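Side-chain contacts in transcriptional regulator (NtrC family) (Aquifex aeolicus, PDB 3DZD), which probably uses ATP hydrolysis by its AAA+ domain to activate sigma54-dependent transcription under the control of a receiver domain, here in its inactive state: residues I129-E134 / L139-L144; E166-L171 / I296-L301; R170-Y175 / R265-T270. One frame throughout, in Å; residues are numbered along the deposited sequence.

Contact 1 (I129-E134 / L139-L144); sequences IEFVGE and LEIKRL. With ADP (adenosine-5'-diphosphate), chain C.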
loop_
_atom_site.group_PDB
_atom_site.type_symbol
_atom_site.label_atom_id
_atom_site.label_comp_id
_atom_site.label_asym_id
_atom_site.label_seq_id
_atom_site.Cartn_x
_atom_site.Cartn_y
_atom_site.Cartn_z
ATOM N N ILE A 129 3.408 2.637 -14.740
ATOM C CA ILE A 129 4.208 1.460 -15.063
ATOM C C ILE A 129 4.903 1.645 -16.399
ATOM O O ILE A 129 4.260 1.919 -17.409
ATOM C CB ILE A 129 3.348 0.187 -15.115
ATOM C CG1 ILE A 129 2.773 -0.127 -13.735
ATOM C CG2 ILE A 129 4.164 -0.987 -15.605
ATOM C CD1 ILE A 129 1.706 -1.185 -13.771
ATOM N N GLU A 130 6.221 1.494 -16.396
ATOM C CA GLU A 130 7.006 1.642 -17.612
ATOM C C GLU A 130 7.086 0.317 -18.355
ATOM O O GLU A 130 7.541 -0.690 -17.814
ATOM C CB GLU A 130 8.413 2.131 -17.275
ATOM C CG GLU A 130 8.448 3.371 -16.389
ATOM C CD GLU A 130 8.281 4.663 -17.170
ATOM O OE1 GLU A 130 8.300 4.614 -18.422
ATOM O OE2 GLU A 130 8.134 5.727 -16.528
ATOM N N PHE A 131 6.634 0.321 -19.600
ATOM C CA PHE A 131 6.703 -0.869 -20.427
ATOM C C PHE A 131 7.319 -0.476 -21.748
ATOM O O PHE A 131 6.619 -0.149 -22.697
ATOM C CB PHE A 131 5.311 -1.438 -20.640
ATOM C CG PHE A 131 5.303 -2.744 -21.353
ATOM C CD1 PHE A 131 4.187 -3.155 -22.069
ATOM C CD2 PHE A 131 6.422 -3.563 -21.319
ATOM C CE1 PHE A 131 4.181 -4.369 -22.728
ATOM C CE2 PHE A 131 6.431 -4.775 -21.977
ATOM C CZ PHE A 131 5.307 -5.180 -22.688
ATOM N N VAL A 132 8.643 -0.498 -21.805
ATOM C CA VAL A 132 9.354 0.103 -22.923
ATOM C C VAL A 132 9.558 -0.871 -24.080
ATOM O O VAL A 132 9.935 -2.026 -23.871
ATOM C CB VAL A 132 10.703 0.678 -22.469
ATOM C CG1 VAL A 132 11.492 1.191 -23.665
ATOM C CG2 VAL A 132 10.469 1.782 -21.459
ATOM N N GLY A 133 9.300 -0.393 -25.294
ATOM C CA GLY A 133 9.472 -1.195 -26.486
ATOM C C GLY A 133 8.617 -0.729 -27.649
ATOM O O GLY A 133 7.424 -0.436 -27.484
ATOM N N GLU A 134 9.225 -0.682 -28.830
ATOM C CA GLU A 134 8.526 -0.285 -30.044
ATOM C C GLU A 134 8.572 -1.355 -31.147
ATOM O O GLU A 134 8.003 -1.160 -32.211
ATOM C CB GLU A 134 9.063 1.055 -30.571
ATOM C CG GLU A 134 8.849 2.245 -29.619
ATOM C CD GLU A 134 7.380 2.523 -29.324
ATOM O OE1 GLU A 134 6.556 2.511 -30.270
ATOM O OE2 GLU A 134 7.049 2.761 -28.139
ATOM N N LEU A 139 4.532 -3.906 -29.653
ATOM C CA LEU A 139 3.362 -3.058 -29.883
ATOM C C LEU A 139 2.083 -3.894 -29.984
ATOM O O LEU A 139 1.014 -3.465 -29.549
ATOM C CB LEU A 139 3.550 -2.194 -31.135
ATOM C CG LEU A 139 4.733 -1.225 -31.011
ATOM C CD1 LEU A 139 4.956 -0.438 -32.292
ATOM C CD2 LEU A 139 4.532 -0.289 -29.805
ATOM N N GLU A 140 2.202 -5.089 -30.547
ATOM C CA GLU A 140 1.076 -6.006 -30.664
ATOM C C GLU A 140 0.566 -6.431 -29.280
ATOM O O GLU A 140 -0.635 -6.432 -29.029
ATOM C CB GLU A 140 1.500 -7.215 -31.497
ATOM C CG GLU A 140 0.409 -8.214 -31.813
ATOM C CD GLU A 140 0.942 -9.420 -32.593
ATOM O OE1 GLU A 140 2.136 -9.776 -32.406
ATOM O OE2 GLU A 140 0.172 -10.011 -33.398
ATOM N N ILE A 141 1.495 -6.776 -28.384
ATOM C CA ILE A 141 1.172 -7.096 -26.987
ATOM C C ILE A 141 0.506 -5.891 -26.299
ATOM O O ILE A 141 -0.509 -6.032 -25.614
ATOM C CB ILE A 141 2.437 -7.552 -26.202
ATOM C CG1 ILE A 141 2.901 -8.932 -26.683
ATOM C CG2 ILE A 141 2.200 -7.556 -24.695
ATOM C CD1 ILE A 141 4.303 -9.307 -26.277
ATOM N N LYS A 142 1.063 -4.702 -26.511
ATOM C CA LYS A 142 0.522 -3.493 -25.887
ATOM C C LYS A 142 -0.922 -3.194 -26.287
ATOM O O LYS A 142 -1.691 -2.664 -25.479
ATOM C CB LYS A 142 1.411 -2.285 -26.175
ATOM C CG LYS A 142 2.733 -2.308 -25.434
ATOM C CD LYS A 142 3.550 -1.058 -25.716
ATOM C CE LYS A 142 4.767 -0.992 -24.818
ATOM N NZ LYS A 142 5.791 -0.044 -25.351
ATOM N N ARG A 143 -1.289 -3.541 -27.522
ATOM C CA ARG A 143 -2.667 -3.387 -27.993
ATOM C C ARG A 143 -3.574 -4.491 -27.456
ATOM O O ARG A 143 -4.781 -4.303 -27.306
ATOM C CB ARG A 143 -2.728 -3.390 -29.523
ATOM C CG ARG A 143 -2.280 -2.089 -30.167
ATOM C CD ARG A 143 -2.452 -2.105 -31.690
ATOM N NE ARG A 143 -1.312 -2.708 -32.379
ATOM C CZ ARG A 143 -1.316 -3.939 -32.881
ATOM N NH1 ARG A 143 -2.409 -4.691 -32.772
ATOM N NH2 ARG A 143 -0.237 -4.413 -33.493
ATOM N N LEU A 144 -2.985 -5.646 -27.174
ATOM C CA LEU A 144 -3.753 -6.804 -26.749
ATOM C C LEU A 144 -4.163 -6.697 -25.281
ATOM O O LEU A 144 -5.269 -7.079 -24.903
ATOM C CB LEU A 144 -2.931 -8.071 -26.978
ATOM C CG LEU A 144 -3.483 -9.375 -26.416
ATOM C CD1 LEU A 144 -4.733 -9.819 -27.198
ATOM C CD2 LEU A 144 -2.398 -10.455 -26.419
HETATM P PB ADP C . 10.240 -11.696 -15.542
HETATM O O1B ADP C . 9.043 -11.232 -14.738
HETATM O O2B ADP C . 11.013 -12.836 -14.918
HETATM O O3B ADP C . 9.949 -11.954 -16.990
HETATM P PA ADP C . 11.213 -9.072 -14.774
HETATM O O1A ADP C . 10.289 -8.107 -15.463
HETATM O O2A ADP C . 10.950 -9.368 -13.312
HETATM O O3A ADP C . 11.274 -10.445 -15.634
HETATM O "O5'" ADP C . 12.717 -8.512 -14.893
HETATM C "C5'" ADP C . 13.012 -7.387 -15.711
HETATM C "C4'" ADP C . 13.525 -6.211 -14.903
HETATM O "O4'" ADP C . 13.618 -5.125 -15.816
HETATM C "C3'" ADP C . 12.487 -5.761 -13.897
HETATM O "O3'" ADP C . 13.125 -4.937 -12.916
HETATM C "C2'" ADP C . 11.550 -4.862 -14.660
HETATM O "O2'" ADP C . 11.234 -3.772 -13.792
HETATM C "C1'" ADP C . 12.411 -4.346 -15.793
HETATM N N9 ADP C . 11.741 -4.490 -17.103
HETATM C C8 ADP C . 11.485 -5.654 -17.727
HETATM N N7 ADP C . 10.893 -5.458 -18.920
HETATM C C5 ADP C . 10.763 -4.129 -19.078
HETATM C C6 ADP C . 10.203 -3.244 -20.122
HETATM N N6 ADP C . 9.665 -3.763 -21.258
HETATM N N1 ADP C . 10.261 -1.917 -19.907
HETATM C C2 ADP C . 10.802 -1.409 -18.784
HETATM N N3 ADP C . 11.321 -2.150 -17.790
HETATM C C4 ADP C . 11.328 -3.494 -17.882
HETATM O O HOH W 1 4.721 2.209 -26.781
#
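K142 sends its ammonium group into the bend of loop 129-134, binding two backbone oxygens. The firmer bond runs from K142 NZ to G133 O at 2.7 Å, in the carbonyl plane and on a lone pair; the one to F131 O, at 2.8 Å, is weak. A water accepts from K142 NZ and donates to E134 OE2, linking two opposite charges that do not meet directly. Between the gripped carbonyls, V132 reads the adenine: V132 N donates to ADP N1 (2.9 Å) and ADP N6 donates to V132 O (3.1 Å). Beyond CG the K142 chain is extended (chi2 -178°, chi3 172°), carrying NZ past the F131 ring, which it crosses obliquely with CE 3.5 Å from F131 CD1. At the ring's edge lie I141 CG2, 4.2 Å from F131 CE1, and ADP N6, 3.2 Å from F131 CD2. Farther out, L139 CD2 rests against E134 OE1 at 3.5 Å. Cutting K142 back to an alanine would remove the donor shared by the F131 and G133 carbonyls, and the loop would probably be freer to shift beside the adenine. The lysine is thus a second-shell residue, tying helix 136-149 to the backbone that recognises the base.

Contact 2 (E166-L171 / I296-L301); sequences EIVARL and IYLPPL. With ADP (adenosine-5'-diphosphate), chain C.
V168 meets I296 and L298 through its two methyls, one for each partner, and the contact across the segments is wholly apolar. With V168 CG1 anti to the backbone N (chi1 177°), that branch reaches I296 CD1 tip to tip at 4.1 Å. The other branch, V168 CG2, slides past the end of L298 and touches both of its methyls, L298 CD1 at 3.8 Å and CD2 at 3.9 Å. All three residues are buried; I145 of helix 136-149 and I157 of strand 155-158 also pack on V168, while I141 reaches L298.

No hydrogen bond crosses between the two segments; within the helix, E166 and R170, one turn apart, form a salt bridge, R170 NE to E166 OE2 at 3.2 Å; the oxygen lies in the guanidinium plane but is approached on its anti side, 32° out of the carboxylate plane. D184 lies close to the other oxygen, E166 OE1, and R170 may help to offset the gathered negative charge.

Toward the nucleotide, E166 N gives a weak hydrogen bond to ADP O1B at 3.3 Å, and I167 CD1 stands over the adenine face, 3.2 Å from ADP C4. A helix that begins at the P-loop, with its first backbone N-H groups facing the phosphates and its flank set against a parallel sheet, here near the edge strand 294-297, is the P-loop NTPase arrangement.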
loop_
_atom_site.group_PDB
_atom_site.type_symbol
_atom_site.label_atom_id
_atom_site.label_comp_id
_atom_site.label_asym_id
_atom_site.label_seq_id
_atom_site.Cartn_x
_atom_site.Cartn_y
_atom_site.Cartn_z
ATOM N N GLU A 166 6.066 -9.911 -15.313
ATOM C CA GLU A 166 5.373 -9.257 -14.209
ATOM C C GLU A 166 4.834 -7.877 -14.595
ATOM O O GLU A 166 3.735 -7.487 -14.186
ATOM C CB GLU A 166 6.258 -9.157 -12.960
ATOM C CG GLU A 166 5.665 -8.238 -11.895
ATOM C CD GLU A 166 6.378 -8.298 -10.546
ATOM O OE1 GLU A 166 6.834 -9.391 -10.130
ATOM O OE2 GLU A 166 6.455 -7.236 -9.889
ATOM N N ILE A 167 5.602 -7.133 -15.378
ATOM C CA ILE A 167 5.122 -5.841 -15.855
ATOM C C ILE A 167 3.812 -5.997 -16.609
ATOM O O ILE A 167 2.878 -5.223 -16.408
ATOM C CB ILE A 167 6.109 -5.158 -16.793
ATOM C CG1 ILE A 167 7.378 -4.751 -16.037
ATOM C CG2 ILE A 167 5.457 -3.958 -17.430
ATOM C CD1 ILE A 167 8.311 -3.875 -16.854
ATOM N N VAL A 168 3.747 -6.986 -17.495
ATOM C CA VAL A 168 2.547 -7.185 -18.282
ATOM C C VAL A 168 1.371 -7.498 -17.355
ATOM O O VAL A 168 0.263 -6.984 -17.543
ATOM C CB VAL A 168 2.719 -8.315 -19.314
ATOM C CG1 VAL A 168 1.415 -8.539 -20.071
ATOM C CG2 VAL A 168 3.852 -7.991 -20.271
ATOM N N ALA A 169 1.630 -8.338 -16.358
ATOM C CA ALA A 169 0.630 -8.721 -15.366
ATOM C C ALA A 169 0.070 -7.514 -14.590
ATOM O O ALA A 169 -1.143 -7.404 -14.399
ATOM C CB ALA A 169 1.200 -9.763 -14.416
ATOM N N ARG A 170 0.943 -6.612 -14.152
ATOM C CA ARG A 170 0.501 -5.386 -13.479
ATOM C C ARG A 170 -0.292 -4.487 -14.406
ATOM O O ARG A 170 -1.284 -3.874 -14.002
ATOM C CB ARG A 170 1.685 -4.611 -12.901
ATOM C CG ARG A 170 2.258 -5.240 -11.645
ATOM C CD ARG A 170 3.376 -4.404 -11.049
ATOM N NE ARG A 170 4.000 -5.127 -9.940
ATOM C CZ ARG A 170 3.488 -5.191 -8.710
ATOM N NH1 ARG A 170 2.345 -4.564 -8.431
ATOM N NH2 ARG A 170 4.116 -5.875 -7.762
ATOM N N LEU A 171 0.156 -4.400 -15.653
ATOM C CA LEU A 171 -0.566 -3.629 -16.647
ATOM C C LEU A 171 -1.974 -4.167 -16.757
ATOM O O LEU A 171 -2.938 -3.407 -16.700
ATOM C CB LEU A 171 0.140 -3.682 -18.003
ATOM C CG LEU A 171 1.441 -2.869 -18.050
ATOM C CD1 LEU A 171 2.112 -2.965 -19.421
ATOM C CD2 LEU A 171 1.184 -1.406 -17.673
ATOM N N ILE A 296 -0.473 -14.857 -23.668
ATOM C CA ILE A 296 0.376 -13.838 -24.241
ATOM C C ILE A 296 1.772 -14.415 -24.251
ATOM O O ILE A 296 2.206 -15.017 -23.263
ATOM C CB ILE A 296 0.400 -12.557 -23.386
ATOM C CG1 ILE A 296 -0.994 -11.952 -23.274
ATOM C CG2 ILE A 296 1.400 -11.550 -23.953
ATOM C CD1 ILE A 296 -1.111 -10.877 -22.212
ATOM N N TYR A 297 2.467 -14.229 -25.365
ATOM C CA TYR A 297 3.850 -14.652 -25.494
ATOM C C TYR A 297 4.758 -13.426 -25.551
ATOM O O TYR A 297 4.595 -12.585 -26.426
ATOM C CB TYR A 297 4.032 -15.488 -26.765
ATOM C CG TYR A 297 5.471 -15.837 -27.032
ATOM C CD1 TYR A 297 6.109 -16.816 -26.290
ATOM C CD2 TYR A 297 6.195 -15.182 -28.010
ATOM C CE1 TYR A 297 7.424 -17.136 -26.518
ATOM C CE2 TYR A 297 7.504 -15.495 -28.256
ATOM C CZ TYR A 297 8.120 -16.474 -27.508
ATOM O OH TYR A 297 9.440 -16.791 -27.732
ATOM N N LEU A 298 5.691 -13.318 -24.613
ATOM C CA LEU A 298 6.707 -12.268 -24.660
ATOM C C LEU A 298 7.975 -12.804 -25.297
ATOM O O LEU A 298 8.578 -13.730 -24.777
ATOM C CB LEU A 298 7.058 -11.767 -23.252
ATOM C CG LEU A 298 5.914 -11.263 -22.383
ATOM C CD1 LEU A 298 6.444 -10.608 -21.103
ATOM C CD2 LEU A 298 5.044 -10.295 -23.179
ATOM N N PRO A 299 8.398 -12.206 -26.412
ATOM C CA PRO A 299 9.620 -12.641 -27.110
ATOM C C PRO A 299 10.895 -12.330 -26.314
ATOM O O PRO A 299 10.903 -11.370 -25.552
ATOM C CB PRO A 299 9.624 -11.795 -28.391
ATOM C CG PRO A 299 8.422 -10.917 -28.329
ATOM C CD PRO A 299 7.822 -10.977 -26.978
ATOM N N PRO A 300 11.968 -13.116 -26.514
ATOM C CA PRO A 300 13.251 -12.769 -25.898
ATOM C C PRO A 300 13.706 -11.393 -26.349
ATOM O O PRO A 300 13.295 -10.898 -27.407
ATOM C CB PRO A 300 14.209 -13.830 -26.439
ATOM C CG PRO A 300 13.343 -14.937 -26.934
ATOM C CD PRO A 300 12.068 -14.309 -27.369
ATOM N N LEU A 301 14.544 -10.774 -25.534
ATOM C CA LEU A 301 15.067 -9.456 -25.829
ATOM C C LEU A 301 15.783 -9.420 -27.187
ATOM O O LEU A 301 15.633 -8.454 -27.936
ATOM C CB LEU A 301 15.992 -8.998 -24.698
ATOM C CG LEU A 301 16.777 -7.704 -24.904
ATOM C CD1 LEU A 301 15.867 -6.560 -25.295
ATOM C CD2 LEU A 301 17.565 -7.372 -23.625
HETATM P PB ADP C . 10.240 -11.696 -15.542
HETATM O O1B ADP C . 9.043 -11.232 -14.738
HETATM O O2B ADP C . 11.013 -12.836 -14.918
HETATM O O3B ADP C . 9.949 -11.954 -16.990
HETATM P PA ADP C . 11.213 -9.072 -14.774
HETATM O O1A ADP C . 10.289 -8.107 -15.463
HETATM O O2A ADP C . 10.950 -9.368 -13.312
HETATM O O3A ADP C . 11.274 -10.445 -15.634
HETATM O "O5'" ADP C . 12.717 -8.512 -14.893
HETATM C "C5'" ADP C . 13.012 -7.387 -15.711
HETATM C "C4'" ADP C . 13.525 -6.211 -14.903
HETATM O "O4'" ADP C . 13.618 -5.125 -15.816
HETATM C "C3'" ADP C . 12.487 -5.761 -13.897
HETATM O "O3'" ADP C . 13.125 -4.937 -12.916
HETATM C "C2'" ADP C . 11.550 -4.862 -14.660
HETATM O "O2'" ADP C . 11.234 -3.772 -13.792
HETATM C "C1'" ADP C . 12.411 -4.346 -15.793
HETATM N N9 ADP C . 11.741 -4.490 -17.103
HETATM C C8 ADP C . 11.485 -5.654 -17.727
HETATM N N7 ADP C . 10.893 -5.458 -18.920
HETATM C C5 ADP C . 10.763 -4.129 -19.078
HETATM C C6 ADP C . 10.203 -3.244 -20.122
HETATM N N6 ADP C . 9.665 -3.763 -21.258
HETATM N N1 ADP C . 10.261 -1.917 -19.907
HETATM C C2 ADP C . 10.802 -1.409 -18.784
HETATM N N3 ADP C . 11.321 -2.150 -17.790
HETATM C C4 ADP C . 11.328 -3.494 -17.882
#

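Contact 3 (R170-Y175 / R265-T270); sequences RLIHRY and RVISAT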
loop_
_atom_site.group_PDB
_atom_site.type_symbol
_atom_site.label_atom_id
_atom_site.label_comp_id
_atom_site.label_asym_id
_atom_site.label_seq_id
_atom_site.Cartn_x
_atom_site.Cartn_y
_atom_site.Cartn_z
ATOM N N ARG A 170 0.943 -6.612 -14.152
ATOM C CA ARG A 170 0.501 -5.386 -13.479
ATOM C C ARG A 170 -0.292 -4.487 -14.406
ATOM O O ARG A 170 -1.284 -3.874 -14.002
ATOM C CB ARG A 170 1.685 -4.611 -12.901
ATOM C CG ARG A 170 2.258 -5.240 -11.645
ATOM C CD ARG A 170 3.376 -4.404 -11.049
ATOM N NE ARG A 170 4.000 -5.127 -9.940
ATOM C CZ ARG A 170 3.488 -5.191 -8.710
ATOM N NH1 ARG A 170 2.345 -4.564 -8.431
ATOM N NH2 ARG A 170 4.116 -5.875 -7.762
ATOM N N LEU A 171 0.156 -4.400 -15.653
ATOM C CA LEU A 171 -0.566 -3.629 -16.647
ATOM C C LEU A 171 -1.974 -4.167 -16.757
ATOM O O LEU A 171 -2.938 -3.407 -16.700
ATOM C CB LEU A 171 0.140 -3.682 -18.003
ATOM C CG LEU A 171 1.441 -2.869 -18.050
ATOM C CD1 LEU A 171 2.112 -2.965 -19.421
ATOM C CD2 LEU A 171 1.184 -1.406 -17.673
ATOM N N ILE A 172 -2.089 -5.487 -16.902
ATOM C CA ILE A 172 -3.390 -6.142 -17.047
ATOM C C ILE A 172 -4.290 -5.823 -15.855
ATOM O O ILE A 172 -5.446 -5.453 -16.027
ATOM C CB ILE A 172 -3.243 -7.682 -17.188
ATOM C CG1 ILE A 172 -2.676 -8.055 -18.566
ATOM C CG2 ILE A 172 -4.577 -8.377 -16.951
ATOM C CD1 ILE A 172 -2.213 -9.493 -18.664
ATOM N N HIS A 173 -3.753 -5.970 -14.648
ATOM C CA HIS A 173 -4.495 -5.644 -13.441
ATOM C C HIS A 173 -4.973 -4.192 -13.495
ATOM O O HIS A 173 -6.170 -3.911 -13.382
ATOM C CB HIS A 173 -3.631 -5.882 -12.205
ATOM C CG HIS A 173 -4.254 -5.398 -10.932
ATOM N ND1 HIS A 173 -5.361 -5.999 -10.369
ATOM C CD2 HIS A 173 -3.930 -4.365 -10.116
ATOM C CE1 HIS A 173 -5.692 -5.356 -9.262
ATOM N NE2 HIS A 173 -4.837 -4.363 -9.085
ATOM N N ARG A 174 -4.026 -3.281 -13.688
ATOM C CA ARG A 174 -4.319 -1.860 -13.857
ATOM C C ARG A 174 -5.505 -1.588 -14.787
ATOM O O ARG A 174 -6.419 -0.852 -14.429
ATOM C CB ARG A 174 -3.081 -1.137 -14.390
ATOM C CG ARG A 174 -3.207 0.373 -14.412
ATOM C CD ARG A 174 -3.188 0.928 -13.000
ATOM N NE ARG A 174 -2.048 0.435 -12.229
ATOM C CZ ARG A 174 -0.883 1.071 -12.133
ATOM N NH1 ARG A 174 -0.707 2.225 -12.762
ATOM N NH2 ARG A 174 0.104 0.556 -11.409
ATOM N N TYR A 175 -5.479 -2.176 -15.980
ATOM C CA TYR A 175 -6.519 -1.944 -16.986
ATOM C C TYR A 175 -7.824 -2.670 -16.674
ATOM O O TYR A 175 -8.894 -2.231 -17.093
ATOM C CB TYR A 175 -6.031 -2.348 -18.382
ATOM C CG TYR A 175 -4.907 -1.485 -18.921
ATOM C CD1 TYR A 175 -3.875 -1.059 -18.094
ATOM C CD2 TYR A 175 -4.866 -1.113 -20.260
ATOM C CE1 TYR A 175 -2.842 -0.275 -18.577
ATOM C CE2 TYR A 175 -3.829 -0.330 -20.756
ATOM C CZ TYR A 175 -2.821 0.086 -19.907
ATOM O OH TYR A 175 -1.783 0.863 -20.379
ATOM N N ARG A 265 -8.855 -12.574 -10.014
ATOM C CA ARG A 265 -8.465 -12.765 -11.399
ATOM C C ARG A 265 -7.058 -13.347 -11.372
ATOM O O ARG A 265 -6.145 -12.763 -10.793
ATOM C CB ARG A 265 -8.487 -11.439 -12.146
ATOM C CG ARG A 265 -8.697 -11.572 -13.631
ATOM C CD ARG A 265 -7.385 -11.826 -14.367
ATOM N NE ARG A 265 -7.638 -11.981 -15.796
ATOM C CZ ARG A 265 -7.891 -10.967 -16.618
ATOM N NH1 ARG A 265 -7.917 -9.725 -16.149
ATOM N NH2 ARG A 265 -8.128 -11.198 -17.902
ATOM N N VAL A 266 -6.895 -14.512 -11.980
ATOM C CA VAL A 266 -5.634 -15.229 -11.927
ATOM C C VAL A 266 -4.773 -14.965 -13.149
ATOM O O VAL A 266 -5.194 -15.200 -14.286
ATOM C CB VAL A 266 -5.868 -16.738 -11.823
ATOM C CG1 VAL A 266 -4.536 -17.476 -11.816
ATOM C CG2 VAL A 266 -6.679 -17.051 -10.574
ATOM N N ILE A 267 -3.565 -14.468 -12.908
ATOM C CA ILE A 267 -2.587 -14.317 -13.978
ATOM C C ILE A 267 -1.379 -15.177 -13.647
ATOM O O ILE A 267 -0.869 -15.132 -12.523
ATOM C CB ILE A 267 -2.138 -12.853 -14.177
ATOM C CG1 ILE A 267 -3.353 -11.959 -14.453
ATOM C CG2 ILE A 267 -1.123 -12.767 -15.310
ATOM C CD1 ILE A 267 -3.005 -10.504 -14.713
ATOM N N SER A 268 -0.932 -15.956 -14.625
ATOM C CA SER A 268 0.172 -16.876 -14.422
ATOM C C SER A 268 1.265 -16.610 -15.418
ATOM O O SER A 268 1.024 -16.050 -16.481
ATOM C CB SER A 268 -0.308 -18.310 -14.603
ATOM O OG SER A 268 -1.324 -18.595 -13.674
ATOM N N ALA A 269 2.469 -17.037 -15.077
ATOM C CA ALA A 269 3.621 -16.825 -15.932
ATOM C C ALA A 269 4.486 -18.067 -15.897
ATOM O O ALA A 269 4.578 -18.727 -14.863
ATOM C CB ALA A 269 4.399 -15.634 -15.465
ATOM N N THR A 270 5.114 -18.391 -17.021
ATOM C CA THR A 270 5.980 -19.552 -17.092
ATOM C C THR A 270 7.100 -19.307 -18.103
ATOM O O THR A 270 6.936 -18.536 -19.053
ATOM C CB THR A 270 5.167 -20.815 -17.478
ATOM O OG1 THR A 270 5.997 -21.979 -17.408
ATOM C CG2 THR A 270 4.600 -20.685 -18.883
#
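I172 packs on I267 and R265 where helix 165-176, the helix that follows the P-loop, lies against strand 265-270, the middle strand of the AAA+ domain's five-stranded parallel sheet. Strand alternation points R265 and I267 at the helix, V266 and S268 the other way. I267 is extended (chi2 -178°), which carries its CD1 out from the sheet to the CB-CG2 side of I172: I267 CD1 lies 3.5 Å from I172 CG2 and 3.8 Å from I172 CB. The two isoleucines cross at a slant, and the same I267 CD1 is farther, 4.2 Å, from I172 CD1.

R265 bends at chi2 (-85°); its side chain crosses that of I172 at about a right angle, and the guanidinium meets the same branch obliquely, NH1 3.7 Å from I172 CG2. I172 offers this group only van der Waals contact. The hydrogen bonds of R265 go to backbone oxygens: NE to A153 O, NH1 to A149 O and NH2 to I148 O, the last two at the C-terminal end of helix 136-149. I145 of that helix also touches I172, while F227 and I157 of the flanking strands lie against I267.

A buried guanidinium is therefore satisfied by three carbonyls, and the partial negative charge at a helix end is likely to steady its positive charge. This probably helps a charged group to lie buried against I172.

How the contacts relate
Contacts 1 and 2 both touch ADP, their centres about 9 Å apart. They meet where I141 CD1 packs 3.3 Å from L298 CD2 and where F131 CD1 lies 3.4 Å from L171 CD1, so the loop that reads the adenine rests on the helix that leads from the P-loop. Contact 3 continues along helix 165-176, sharing R170 and L171 with contact 2; their centres are also about 9 Å apart. Contacts 1 and 3, with centres about 14 Å apart, touch where I129 CD1 lies 3.5 Å from R170 CB. The side chain of I267 remains about 10 Å from the nucleotide. Together the three run from the base, past the helix that follows the P-loop, to the middle of the sheet.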